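Local atomic coordinates of glutathione S-transferase delta (Bombyx mori, PDB entry 3VK9), a protein that probably catalyses the conjugation of glutathione to electrophilic compounds, as a homodimeric delta-class glutathione transferase of the silkmoth. Residues N129-V132 / Q133-L136. Numbering follows the deposited sequence.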
ATOM      1  N   ASN A 129      -3.670 -15.538  13.230  1.00 19.45           N
ATOM      2  CA  ASN A 129      -3.169 -14.875  14.437  1.00 18.87           C
ATOM      3  C   ASN A 129      -1.656 -14.743  14.358  1.00 18.01           C
ATOM      4  O   ASN A 129      -1.104 -13.659  14.546  1.00 15.66           O
ATOM      5  CB  ASN A 129      -3.548 -15.651  15.700  1.00 23.00           C
ATOM      6  CG  ASN A 129      -3.145 -14.920  16.983  1.00 20.68           C
ATOM      7  OD1 ASN A 129      -1.961 -14.665  17.230  1.00 20.39           O
ATOM      8  ND2 ASN A 129      -4.134 -14.585  17.808  1.00 20.78           N
ATOM      9  N   GLU A 130      -0.988 -15.855  14.059  1.00 15.62           N
ATOM     10  CA  GLU A 130       0.466 -15.858  13.944  1.00 17.79           C
ATOM     11  C   GLU A 130       1.001 -14.869  12.897  1.00 16.88           C
ATOM     12  O   GLU A 130       2.046 -14.249  13.097  1.00 21.61           O
ATOM     13  CB  GLU A 130       0.989 -17.276  13.689  1.00 22.17           C
ATOM     14  CG  GLU A 130       0.974 -18.144  14.942  1.00 42.11           C
ATOM     15  CD  GLU A 130       1.699 -17.490  16.119  1.00 53.59           C
ATOM     16  OE1 GLU A 130       1.155 -17.536  17.244  1.00 61.30           O
ATOM     17  OE2 GLU A 130       2.809 -16.935  15.921  1.00 50.67           O
ATOM     18  N   LYS A 131       0.284 -14.712  11.791  1.00 16.52           N
ATOM     19  CA  LYS A 131       0.705 -13.760  10.773  1.00 19.33           C
ATOM     20  C   LYS A 131       0.671 -12.337  11.341  1.00 20.72           C
ATOM     21  O   LYS A 131       1.531 -11.513  11.026  1.00 17.61           O
ATOM     22  CB  LYS A 131      -0.161 -13.884   9.514  1.00 15.51           C
ATOM     23  CG  LYS A 131       0.130 -15.132   8.681  1.00 23.41           C
ATOM     24  CD  LYS A 131       0.746 -14.754   7.339  1.00 32.77           C
ATOM     25  CE  LYS A 131       1.478 -15.941   6.693  1.00 43.74           C
ATOM     26  NZ  LYS A 131       2.835 -16.188   7.279  1.00 44.12           N
ATOM     27  N   VAL A 132      -0.315 -12.049  12.184  1.00 14.27           N
ATOM     28  CA  VAL A 132      -0.351 -10.751  12.849  1.00 15.60           C
ATOM     29  C   VAL A 132       0.824 -10.608  13.830  1.00 18.84           C
ATOM     30  O   VAL A 132       1.459  -9.555  13.889  1.00 11.20           O
ATOM     31  CB  VAL A 132      -1.674 -10.512  13.602  1.00 15.86           C
ATOM     32  CG1 VAL A 132      -1.628  -9.166  14.324  1.00 13.59           C
ATOM     33  CG2 VAL A 132      -2.843 -10.562  12.642  1.00 18.64           C
ATOM     34  N   GLN A 133       1.109 -11.667  14.592  1.00  9.78           N
ATOM     35  CA  GLN A 133       2.244 -11.639  15.517  1.00 17.79           C
ATOM     36  C   GLN A 133       3.524 -11.311  14.738  1.00 14.61           C
ATOM     37  O   GLN A 133       4.345 -10.509  15.185  1.00 15.24           O
ATOM     38  CB  GLN A 133       2.402 -12.976  16.268  1.00 17.26           C
ATOM     39  CG  GLN A 133       1.145 -13.425  17.049  1.00 15.03           C
ATOM     40  CD  GLN A 133       0.788 -12.489  18.209  1.00 13.88           C
ATOM     41  OE1 GLN A 133       1.617 -11.700  18.665  1.00 14.89           O
ATOM     42  NE2 GLN A 133      -0.455 -12.580  18.691  1.00 16.84           N
ATOM     43  N   GLU A 134       3.696 -11.932  13.572  1.00 13.53           N
ATOM     44  CA  GLU A 134       4.905 -11.699  12.775  1.00 14.51           C
ATOM     45  C   GLU A 134       4.968 -10.254  12.264  1.00 13.06           C
ATOM     46  O   GLU A 134       6.045  -9.678  12.132  1.00 14.96           O
ATOM     47  CB  GLU A 134       4.986 -12.670  11.589  1.00 19.18           C
ATOM     48  CG  GLU A 134       5.009 -14.136  11.969  1.00 29.17           C
ATOM     49  CD  GLU A 134       4.827 -15.060  10.765  1.00 39.38           C
ATOM     50  OE1 GLU A 134       4.586 -14.552   9.639  1.00 41.30           O
ATOM     51  OE2 GLU A 134       4.924 -16.297  10.953  1.00 38.24           O
ATOM     52  N   ALA A 135       3.820  -9.671  11.945  1.00 14.84           N
ATOM     53  CA  ALA A 135       3.824  -8.276  11.526  1.00 16.70           C
ATOM     54  C   ALA A 135       4.284  -7.385  12.695  1.00 15.06           C
ATOM     55  O   ALA A 135       5.065  -6.452  12.521  1.00 12.06           O
ATOM     56  CB  ALA A 135       2.470  -7.873  11.040  1.00 12.91           C
ATOM     57  N   LEU A 136       3.812  -7.708  13.891  1.00 11.55           N
ATOM     58  CA  LEU A 136       4.181  -6.962  15.083  1.00  8.26           C
ATOM     59  C   LEU A 136       5.650  -7.147  15.442  1.00 11.79           C
ATOM     60  O   LEU A 136       6.289  -6.228  15.938  1.00 13.72           O
ATOM     61  CB  LEU A 136       3.294  -7.375  16.263  1.00 13.92           C
ATOM     62  CG  LEU A 136       1.857  -6.831  16.281  1.00 18.81           C
ATOM     63  CD1 LEU A 136       0.980  -7.571  17.315  1.00 13.65           C
ATOM     64  CD2 LEU A 136       1.859  -5.332  16.546  1.00 17.13           C
TER
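Asn129 to Leu136 form two turns of α-helix, tied by four successive backbone hydrogen bonds, each from N-H of residue i+4 to carbonyl O of residue i, from Gln133 N to Asn129 O through Leu136 N to Val132 O. One turn apart, Asn129 and Gln133 repeat the backbone bond with their amides: Gln133 NE2 gives a nearly straight bond to Asn129 OD1 (3.0 Å, 165°). The amide planes lie 19° apart, nearly coplanar. With CG of Gln133 anti to its carbonyl carbon (chi1 -56°), the chain leans back toward Asn129, and the bend at chi2 turns the amide outward beside OD1. Both amides use their remaining ends, Asn129 ND2 meeting Tyr113 OH and Gln133 OE1 meeting Tyr178 OH, as suits groups that both donate and accept. A leucine in place of Gln133 would probably leave Asn129 OD1 and the Tyr178 hydroxyl without this shared partner. On the more open side, long flexible chains let Lys131 NZ and Glu134 OE1 form a weak salt bridge (3.4 Å), while Glu130 pairs with Lys126. On the buried side, beta-branched Val132 makes a loose apolar contact with Leu136. Val132 and small Ala135 pack helix 126-142 against helix 89-119, and Leu136 meets Ile173 in the loop before helix 179-191.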